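Putative lipoprotein (Bacteroides fragilis, PDB 3QNK) is a SusD-like protein of the outer membrane that probably helps capture glycans at the cell surface for import, its exact ligand being unknown. Local coordinates at residues Pro276-Ala287 with Glu313-Ile323; Val255-Asn263 with Lys351-Val361. All coordinates share one frame; numbering follows the deposited sequence.

Contact 1. Residues Pro276-Ala287 with Glu313-Ile323; sequences PTQELIDAFEMA and EGREPRFYANI
Phe284 leaves the loop behind helix 278-283 and lays its ring along helix 317-322 and against Ile323 just after it. From CB, which lies 3.8 Å from Arg315 NH1, the side chain runs inward with CG anti to the carbonyl carbon (chi1 -75°). CG and CD2 meet Phe319 CD1; CD1 comes under Phe319 CA, a CH-pi contact over the face; CE1 reaches Arg318 O, CZ touches Asn322 CB, and CE2 lies 3.9 Å from Ile323 CG1. The Phe319 ring turns its edge to the face of the Phe284 ring, a T-shaped stack with planes at 76°. Ile323 CB lies over one face of the Phe319 ring, and Ile323 CD1 extends the apolar patch to Pro276 CB (3.7 Å) and Ile281 CD1. Arg315 approaches from beside this cluster, its CG over the opposite face of the Phe319 ring. Its chain bends at chi2 (-57°), passes the selenium SE of selenomethionine Met286 with CD, and delivers NH1 to Ile281 O at 2.9 Å, tilted from the carbonyl plane; a weak bond from NH1 also reaches Phe284 O. Ile281 O thus accepts twice, from Arg315 NH1 and Phe284 N, which arrive from opposite faces of its plane. Beyond the aromatic pair a single beta bridge links Met286 and Arg315, closed by Glu316 N to Glu285 O (3.0 Å) and Ala287 N to Gly314 O (2.9 Å). Glu316 is the N-cap of helix 317-322: OE1 takes Arg318 N, while the carboxylate is also held side-on by the Arg318 guanidinium, which has further salt bridges to Glu442 and Glu446 in helix 432-446. The contact thus joins an apolar patch around Phe284 and Phe319 to polar links, where Arg315 NH1 bonds to Ile281 O and the bridge pairs the backbones.

Contact 2. Residues Val255-Asn263 with Lys351-Val361; sequences VCNMVTYIN and KGDGSLTGYNV
Thr260 OG1, anti to its own carbonyl carbon (chi1 -56°), donates to Asp353 O at 2.7 Å from above the carbonyl plane. The acceptor belongs to a type II beta turn, Lys351 to Gly354, closed by Gly354 N to Lys351 O, and Tyr261 is itself the centre of an inverse gamma turn, so two tight turns meet here within the loop-rich part of this SusD-family chain. Tyr261 OH also approaches the turn, at Gly352 O, though the modelled 2.5 Å is too short to be taken literally at this resolution. The Tyr261 ring is sandwiched. Thr260 CG2 lies over one face, toward the rim; over the opposite face runs the extended chain of Lys351, whose CD sits 3.8 Å from the ring centroid and almost on the normal. Lys351 NZ stands farther out, 4.8 Å from that centroid, in an off-centre cation-pi contact, and bonds to Met346 O. Asp347 serves both sides, taking Tyr261 N with one carboxylate oxygen and Ser355 N with the other. Ser355 OG ties the following bend together, accepting from Gly358 N in an ST motif and donating to Tyr359 O. Near Asn360 and Val361 the direct contacts are packing. Val259 CG2 rests 3.8 Å from Asn360 OD1, an oxygen held by Arg343, and Asn257 CB meets Val361 CG1. At this end a single water spans the two backbones, donating to Asn257 O at 2.8 Å and to Val361 O at 2.6 Å.

From the N terminus the chain passes first through 255-263, at the end of helix 253-257, and then through 276-287 with helix 278-283. It returns at 313-323, closing contact 1 over 25 intervening residues with no helix, and at 351-361, closing contact 2. Contact 1 is therefore nested inside the larger loop that contact 2 closes. Their centres lie about 18 Å apart, yet they touch: Thr357 and Tyr359 probably hydrogen-bond to Pro276 O and Gln278 OE1, and the Tyr359 ring packs on Ile323. Strands 323-324 and 360-361 are antiparallel neighbours, so the segment after helix 317-322 is paired directly with the far end of contact 2.

Contact 1. Residues Pro276-Ala287 with Glu313-Ile323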
loop_
_atom_site.group_PDB
_atom_site.type_symbol
_atom_site.label_atom_id
_atom_site.label_comp_id
_atom_site.label_asym_id
_atom_site.label_seq_id
_atom_site.Cartn_x
_atom_site.Cartn_y
_atom_site.Cartn_z
ATOM N N PRO B 276 27.170 5.631 8.293
ATOM C CA PRO B 276 27.986 6.727 7.731
ATOM C C PRO B 276 29.273 6.182 7.078
ATOM O O PRO B 276 29.876 5.247 7.607
ATOM C CB PRO B 276 28.294 7.597 8.954
ATOM C CG PRO B 276 27.191 7.332 9.902
ATOM C CD PRO B 276 26.785 5.910 9.691
ATOM N N THR B 277 29.657 6.721 5.909
ATOM C CA THR B 277 30.826 6.262 5.154
ATOM C C THR B 277 32.104 6.949 5.596
ATOM O O THR B 277 32.088 8.032 6.188
ATOM C CB THR B 277 30.629 6.594 3.684
ATOM O OG1 THR B 277 30.255 7.976 3.629
ATOM C CG2 THR B 277 29.581 5.749 3.016
ATOM N N GLN B 278 33.228 6.377 5.213
ATOM C CA GLN B 278 34.492 7.008 5.503
ATOM C C GLN B 278 34.571 8.330 4.711
ATOM O O GLN B 278 35.112 9.306 5.218
ATOM C CB GLN B 278 35.641 6.043 5.193
ATOM C CG GLN B 278 36.973 6.466 5.772
ATOM C CD GLN B 278 36.845 6.866 7.218
ATOM O OE1 GLN B 278 36.222 6.163 8.031
ATOM N NE2 GLN B 278 37.350 8.047 7.533
ATOM N N GLU B 279 33.919 8.390 3.540
ATOM C CA GLU B 279 33.867 9.600 2.685
ATOM C C GLU B 279 33.166 10.760 3.397
ATOM O O GLU B 279 33.607 11.912 3.275
ATOM C CB GLU B 279 33.169 9.316 1.354
ATOM C CG GLU B 279 34.076 8.574 0.394
ATOM C CD GLU B 279 34.168 7.065 0.518
ATOM O OE1 GLU B 279 33.469 6.485 1.382
ATOM O OE2 GLU B 279 34.970 6.466 -0.238
ATOM N N LEU B 280 32.105 10.454 4.155
ATOM C CA LEU B 280 31.434 11.470 4.939
ATOM C C LEU B 280 32.279 11.836 6.155
ATOM O O LEU B 280 32.395 13.023 6.462
ATOM C CB LEU B 280 30.031 11.032 5.387
ATOM C CG LEU B 280 29.294 11.978 6.328
ATOM C CD1 LEU B 280 29.031 13.372 5.683
ATOM C CD2 LEU B 280 28.032 11.347 6.821
ATOM N N ILE B 281 32.874 10.837 6.837
ATOM C CA ILE B 281 33.689 11.100 8.020
ATOM C C ILE B 281 34.837 12.037 7.628
ATOM O O ILE B 281 35.107 13.015 8.344
ATOM C CB ILE B 281 34.157 9.764 8.688
ATOM C CG1 ILE B 281 33.129 9.275 9.727
ATOM C CG2 ILE B 281 35.496 9.926 9.399
ATOM C CD1 ILE B 281 31.821 8.922 9.275
ATOM N N ASP B 282 35.439 11.790 6.450
ATOM C CA ASP B 282 36.553 12.588 5.915
ATOM C C ASP B 282 36.175 14.037 5.655
ATOM O O ASP B 282 37.057 14.898 5.686
ATOM C CB ASP B 282 37.068 11.963 4.606
ATOM C CG ASP B 282 37.956 10.721 4.773
ATOM O OD1 ASP B 282 38.405 10.447 5.925
ATOM O OD2 ASP B 282 38.236 10.048 3.749
ATOM N N ALA B 283 34.866 14.306 5.385
ATOM C CA ALA B 283 34.337 15.620 5.059
ATOM C C ALA B 283 34.113 16.520 6.312
ATOM O O ALA B 283 33.972 17.744 6.159
ATOM C CB ALA B 283 33.053 15.467 4.286
ATOM N N PHE B 284 34.101 15.944 7.537
ATOM C CA PHE B 284 33.990 16.730 8.767
ATOM C C PHE B 284 35.328 17.385 9.057
ATOM O O PHE B 284 36.351 16.715 9.142
ATOM C CB PHE B 284 33.548 15.883 9.961
ATOM C CG PHE B 284 32.095 15.509 9.956
ATOM C CD1 PHE B 284 31.137 16.369 10.493
ATOM C CD2 PHE B 284 31.681 14.290 9.445
ATOM C CE1 PHE B 284 29.786 16.019 10.497
ATOM C CE2 PHE B 284 30.332 13.930 9.458
ATOM C CZ PHE B 284 29.390 14.799 9.971
ATOM N N GLU B 285 35.321 18.699 9.135
ATOM C CA GLU B 285 36.512 19.498 9.377
ATOM C C GLU B 285 36.961 19.439 10.810
ATOM O O GLU B 285 36.175 19.101 11.700
ATOM C CB GLU B 285 36.217 20.961 9.037
ATOM C CG GLU B 285 36.063 21.259 7.559
ATOM C CD GLU B 285 35.572 22.670 7.328
ATOM O OE1 GLU B 285 36.322 23.612 7.667
ATOM O OE2 GLU B 285 34.414 22.838 6.876
HETATM N N MSE B 286 38.210 19.879 11.046
HETATM C CA MSE B 286 38.762 20.046 12.385
HETATM C C MSE B 286 38.038 21.230 13.036
HETATM O O MSE B 286 37.471 22.064 12.319
HETATM C CB MSE B 286 40.277 20.283 12.307
HETATM C CG MSE B 286 41.010 19.142 11.651
HETATM SE SE MSE B 286 40.715 17.448 12.553
HETATM C CE MSE B 286 41.735 17.698 14.135
ATOM N N ALA B 287 38.060 21.326 14.374
ATOM C CA ALA B 287 37.364 22.399 15.109
ATOM C C ALA B 287 37.769 23.794 14.668
ATOM O O ALA B 287 36.953 24.701 14.815
ATOM C CB ALA B 287 37.585 22.253 16.592
ATOM N N GLU B 313 39.588 12.537 17.074
ATOM C CA GLU B 313 40.009 13.634 17.931
ATOM C C GLU B 313 39.977 14.978 17.179
ATOM O O GLU B 313 40.246 15.043 15.984
ATOM C CB GLU B 313 41.447 13.349 18.439
ATOM C CG GLU B 313 41.559 12.383 19.621
ATOM C CD GLU B 313 42.856 11.601 19.791
ATOM O OE1 GLU B 313 43.915 12.089 19.330
ATOM O OE2 GLU B 313 42.815 10.503 20.401
ATOM N N GLY B 314 39.656 16.029 17.905
ATOM C CA GLY B 314 39.697 17.430 17.479
ATOM C C GLY B 314 38.774 17.927 16.394
ATOM O O GLY B 314 39.009 19.015 15.844
ATOM N N ARG B 315 37.699 17.172 16.121
ATOM C CA ARG B 315 36.724 17.505 15.078
ATOM C C ARG B 315 35.773 18.609 15.503
ATOM O O ARG B 315 35.672 18.921 16.697
ATOM C CB ARG B 315 35.914 16.254 14.709
ATOM C CG ARG B 315 36.701 15.126 14.058
ATOM C CD ARG B 315 37.449 15.486 12.781
ATOM N NE ARG B 315 38.133 14.289 12.322
ATOM C CZ ARG B 315 37.815 13.624 11.220
ATOM N NH1 ARG B 315 36.919 14.116 10.375
ATOM N NH2 ARG B 315 38.434 12.486 10.924
ATOM N N GLU B 316 35.085 19.219 14.523
ATOM C CA GLU B 316 34.092 20.271 14.789
ATOM C C GLU B 316 32.811 19.642 15.454
ATOM O O GLU B 316 32.572 18.445 15.258
ATOM C CB GLU B 316 33.758 21.024 13.500
ATOM C CG GLU B 316 33.120 20.159 12.427
ATOM C CD GLU B 316 31.710 20.553 12.020
ATOM O OE1 GLU B 316 30.908 20.970 12.892
ATOM O OE2 GLU B 316 31.405 20.417 10.812
ATOM N N PRO B 317 31.999 20.395 16.259
ATOM C CA PRO B 317 30.875 19.768 16.994
ATOM C C PRO B 317 29.921 18.859 16.200
ATOM O O PRO B 317 29.463 17.865 16.766
ATOM C CB PRO B 317 30.118 20.977 17.552
ATOM C CG PRO B 317 31.172 21.989 17.796
ATOM C CD PRO B 317 32.140 21.822 16.651
ATOM N N ARG B 318 29.630 19.164 14.908
ATOM C CA ARG B 318 28.673 18.379 14.101
ATOM C C ARG B 318 29.169 16.963 13.875
ATOM O O ARG B 318 28.354 16.071 13.634
ATOM C CB ARG B 318 28.344 19.055 12.768
ATOM C CG ARG B 318 27.566 20.362 12.920
ATOM C CD ARG B 318 27.375 21.105 11.615
ATOM N NE ARG B 318 28.641 21.519 11.016
ATOM C CZ ARG B 318 28.747 22.288 9.938
ATOM N NH1 ARG B 318 27.667 22.754 9.340
ATOM N NH2 ARG B 318 29.935 22.603 9.456
ATOM N N PHE B 319 30.489 16.734 13.995
ATOM C CA PHE B 319 31.046 15.401 13.844
ATOM C C PHE B 319 30.530 14.496 14.975
ATOM O O PHE B 319 29.939 13.459 14.691
ATOM C CB PHE B 319 32.575 15.425 13.803
ATOM C CG PHE B 319 33.182 14.047 13.863
ATOM C CD1 PHE B 319 33.240 13.242 12.724
ATOM C CD2 PHE B 319 33.661 13.529 15.066
ATOM C CE1 PHE B 319 33.791 11.969 12.782
ATOM C CE2 PHE B 319 34.203 12.241 15.122
ATOM C CZ PHE B 319 34.278 11.479 13.975
ATOM N N TYR B 320 30.727 14.914 16.242
ATOM C CA TYR B 320 30.322 14.176 17.453
ATOM C C TYR B 320 28.811 14.178 17.618
ATOM O O TYR B 320 28.271 13.300 18.281
ATOM C CB TYR B 320 31.018 14.754 18.714
ATOM C CG TYR B 320 32.527 14.782 18.574
ATOM C CD1 TYR B 320 33.278 13.609 18.646
ATOM C CD2 TYR B 320 33.192 15.956 18.221
ATOM C CE1 TYR B 320 34.658 13.622 18.453
ATOM C CE2 TYR B 320 34.575 15.980 18.027
ATOM C CZ TYR B 320 35.302 14.818 18.144
ATOM O OH TYR B 320 36.651 14.881 17.878
ATOM N N ALA B 321 28.137 15.123 16.963
ATOM C CA ALA B 321 26.689 15.259 16.973
ATOM C C ALA B 321 26.033 14.283 16.018
ATOM O O ALA B 321 24.898 13.883 16.260
ATOM C CB ALA B 321 26.297 16.678 16.595
ATOM N N ASN B 322 26.716 13.916 14.926
ATOM C CA ASN B 322 26.163 13.032 13.904
ATOM C C ASN B 322 26.675 11.585 13.914
ATOM O O ASN B 322 25.951 10.680 13.460
ATOM C CB ASN B 322 26.522 13.586 12.524
ATOM C CG ASN B 322 25.688 14.720 12.036
ATOM O OD1 ASN B 322 24.832 14.523 11.180
ATOM N ND2 ASN B 322 25.993 15.942 12.473
ATOM N N ILE B 323 27.960 11.379 14.291
ATOM C CA ILE B 323 28.596 10.083 14.139
ATOM C C ILE B 323 28.801 9.336 15.450
ATOM O O ILE B 323 29.399 9.870 16.387
ATOM C CB ILE B 323 29.959 10.278 13.378
ATOM C CG1 ILE B 323 29.821 11.096 12.054
ATOM C CG2 ILE B 323 30.691 8.972 13.131
ATOM C CD1 ILE B 323 28.724 10.643 11.018
#

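Contact 2. Residues Val255-Asn263 with Lys351-Val361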
loop_
_atom_site.group_PDB
_atom_site.type_symbol
_atom_site.label_atom_id
_atom_site.label_comp_id
_atom_site.label_asym_id
_atom_site.label_seq_id
_atom_site.Cartn_x
_atom_site.Cartn_y
_atom_site.Cartn_z
ATOM N N VAL B 255 14.829 2.464 16.462
ATOM C CA VAL B 255 15.289 1.080 16.608
ATOM C C VAL B 255 15.998 0.636 15.320
ATOM O O VAL B 255 17.067 0.040 15.399
ATOM C CB VAL B 255 14.122 0.148 17.006
ATOM C CG1 VAL B 255 14.546 -1.319 17.041
ATOM C CG2 VAL B 255 13.547 0.558 18.352
ATOM N N CYS B 256 15.463 1.009 14.156
ATOM C CA CYS B 256 16.028 0.677 12.858
ATOM C C CYS B 256 17.410 1.246 12.646
ATOM O O CYS B 256 18.150 0.672 11.862
ATOM C CB CYS B 256 15.104 1.146 11.746
ATOM S SG CYS B 256 13.658 0.093 11.513
ATOM N N ASN B 257 17.745 2.392 13.263
ATOM C CA ASN B 257 19.028 3.034 13.024
ATOM C C ASN B 257 19.910 3.068 14.270
ATOM O O ASN B 257 20.997 3.667 14.249
ATOM C CB ASN B 257 18.802 4.422 12.446
ATOM C CG ASN B 257 18.130 4.346 11.086
ATOM O OD1 ASN B 257 18.732 3.975 10.071
ATOM N ND2 ASN B 257 16.839 4.592 11.055
HETATM N N MSE B 258 19.490 2.337 15.313
HETATM C CA MSE B 258 20.218 2.234 16.561
HETATM C C MSE B 258 21.347 1.179 16.468
HETATM O O MSE B 258 21.175 0.162 15.782
HETATM C CB MSE B 258 19.232 1.865 17.664
HETATM C CG MSE B 258 19.772 2.051 19.081
HETATM SE SE MSE B 258 18.503 1.398 20.419
HETATM C CE MSE B 258 17.045 2.491 19.850
ATOM N N VAL B 259 22.476 1.396 17.210
ATOM C CA VAL B 259 23.606 0.443 17.269
ATOM C C VAL B 259 23.050 -0.907 17.702
ATOM O O VAL B 259 22.249 -0.960 18.647
ATOM C CB VAL B 259 24.764 0.912 18.187
ATOM C CG1 VAL B 259 25.981 0.003 18.045
ATOM C CG2 VAL B 259 25.154 2.360 17.898
ATOM N N THR B 260 23.427 -1.993 16.998
ATOM C CA THR B 260 22.886 -3.309 17.339
ATOM C C THR B 260 23.552 -3.938 18.568
ATOM O O THR B 260 22.866 -4.226 19.547
ATOM C CB THR B 260 22.931 -4.244 16.148
ATOM O OG1 THR B 260 22.230 -3.601 15.095
ATOM C CG2 THR B 260 22.258 -5.574 16.436
ATOM N N TYR B 261 24.872 -4.110 18.536
ATOM C CA TYR B 261 25.589 -4.819 19.596
ATOM C C TYR B 261 26.137 -3.905 20.657
ATOM O O TYR B 261 27.315 -3.552 20.701
ATOM C CB TYR B 261 26.664 -5.719 18.979
ATOM C CG TYR B 261 26.022 -6.683 18.014
ATOM C CD1 TYR B 261 25.298 -7.780 18.477
ATOM C CD2 TYR B 261 26.018 -6.427 16.645
ATOM C CE1 TYR B 261 24.663 -8.647 17.598
ATOM C CE2 TYR B 261 25.375 -7.282 15.754
ATOM C CZ TYR B 261 24.703 -8.397 16.233
ATOM O OH TYR B 261 24.080 -9.261 15.366
ATOM N N ILE B 262 25.226 -3.597 21.567
ATOM C CA ILE B 262 25.327 -2.731 22.740
ATOM C C ILE B 262 24.809 -3.622 23.899
ATOM O O ILE B 262 24.502 -3.150 24.992
ATOM C CB ILE B 262 24.474 -1.464 22.307
ATOM C CG1 ILE B 262 25.318 -0.333 21.744
ATOM C CG2 ILE B 262 23.308 -0.971 23.144
ATOM C CD1 ILE B 262 26.742 -0.099 22.379
ATOM N N ASN B 263 24.810 -4.959 23.640
ATOM C CA ASN B 263 24.297 -6.041 24.478
ATOM C C ASN B 263 25.261 -6.529 25.580
ATOM O O ASN B 263 25.041 -7.585 26.156
ATOM C CB ASN B 263 23.824 -7.224 23.606
ATOM C CG ASN B 263 24.819 -7.827 22.641
ATOM O OD1 ASN B 263 25.800 -7.209 22.215
ATOM N ND2 ASN B 263 24.546 -9.049 22.227
ATOM N N LYS B 351 28.858 -9.482 12.023
ATOM C CA LYS B 351 27.641 -9.843 12.725
ATOM C C LYS B 351 26.434 -9.257 11.983
ATOM O O LYS B 351 26.532 -8.189 11.367
ATOM C CB LYS B 351 27.668 -9.367 14.187
ATOM C CG LYS B 351 28.809 -9.887 15.042
ATOM C CD LYS B 351 28.520 -9.606 16.496
ATOM C CE LYS B 351 29.714 -9.842 17.369
ATOM N NZ LYS B 351 29.417 -9.458 18.777
ATOM N N GLY B 352 25.307 -9.969 12.067
ATOM C CA GLY B 352 24.049 -9.575 11.449
ATOM C C GLY B 352 23.529 -8.279 12.018
ATOM O O GLY B 352 23.449 -8.129 13.234
ATOM N N ASP B 353 23.232 -7.317 11.141
ATOM C CA ASP B 353 22.738 -5.973 11.459
ATOM C C ASP B 353 23.799 -5.111 12.220
ATOM O O ASP B 353 23.473 -4.047 12.741
ATOM C CB ASP B 353 21.383 -6.006 12.197
ATOM C CG ASP B 353 20.349 -6.866 11.514
ATOM O OD1 ASP B 353 20.189 -6.736 10.256
ATOM O OD2 ASP B 353 19.683 -7.661 12.222
ATOM N N GLY B 354 25.056 -5.548 12.225
ATOM C CA GLY B 354 26.155 -4.755 12.758
ATOM C C GLY B 354 26.559 -3.761 11.682
ATOM O O GLY B 354 26.273 -3.970 10.497
ATOM N N SER B 355 27.192 -2.667 12.054
ATOM C CA SER B 355 27.563 -1.651 11.053
ATOM C C SER B 355 28.656 -2.189 10.084
ATOM O O SER B 355 29.679 -2.751 10.508
ATOM C CB SER B 355 28.013 -0.367 11.733
ATOM O OG SER B 355 28.702 0.472 10.828
ATOM N N LEU B 356 28.404 -2.035 8.784
ATOM C CA LEU B 356 29.334 -2.478 7.756
ATOM C C LEU B 356 30.422 -1.436 7.510
ATOM O O LEU B 356 31.498 -1.778 6.986
ATOM C CB LEU B 356 28.586 -2.778 6.461
ATOM C CG LEU B 356 27.517 -3.870 6.565
ATOM C CD1 LEU B 356 26.642 -3.868 5.337
ATOM C CD2 LEU B 356 28.129 -5.251 6.862
ATOM N N THR B 357 30.168 -0.175 7.938
ATOM C CA THR B 357 31.117 0.937 7.752
ATOM C C THR B 357 31.973 1.226 8.955
ATOM O O THR B 357 32.992 1.876 8.779
ATOM C CB THR B 357 30.397 2.214 7.349
ATOM O OG1 THR B 357 29.685 2.747 8.478
ATOM C CG2 THR B 357 29.463 2.005 6.154
ATOM N N GLY B 358 31.541 0.804 10.150
ATOM C CA GLY B 358 32.212 1.076 11.412
ATOM C C GLY B 358 31.651 2.298 12.095
ATOM O O GLY B 358 32.217 2.777 13.082
ATOM N N TYR B 359 30.515 2.803 11.565
ATOM C CA TYR B 359 29.805 3.984 12.061
ATOM C C TYR B 359 28.314 3.752 12.070
ATOM O O TYR B 359 27.817 2.944 11.278
ATOM C CB TYR B 359 30.097 5.232 11.176
ATOM C CG TYR B 359 31.562 5.526 10.993
ATOM C CD1 TYR B 359 32.317 6.067 12.030
ATOM C CD2 TYR B 359 32.227 5.173 9.815
ATOM C CE1 TYR B 359 33.693 6.261 11.903
ATOM C CE2 TYR B 359 33.604 5.376 9.673
ATOM C CZ TYR B 359 34.329 5.937 10.719
ATOM O OH TYR B 359 35.679 6.148 10.633
ATOM N N ASN B 360 27.599 4.515 12.920
ATOM C CA ASN B 360 26.138 4.585 13.020
ATOM C C ASN B 360 25.770 6.039 13.143
ATOM O O ASN B 360 26.621 6.849 13.538
ATOM C CB ASN B 360 25.585 3.786 14.209
ATOM C CG ASN B 360 25.678 2.309 14.053
ATOM O OD1 ASN B 360 26.641 1.698 14.484
ATOM N ND2 ASN B 360 24.673 1.692 13.464
ATOM N N VAL B 361 24.518 6.384 12.823
ATOM C CA VAL B 361 24.043 7.764 12.941
ATOM C C VAL B 361 23.740 8.117 14.459
ATOM O O VAL B 361 23.396 7.228 15.263
ATOM C CB VAL B 361 22.807 7.990 12.031
ATOM C CG1 VAL B 361 21.594 7.201 12.546
ATOM C CG2 VAL B 361 22.454 9.467 11.923
HETATM O O HOH W 1 23.027 4.724 15.883
#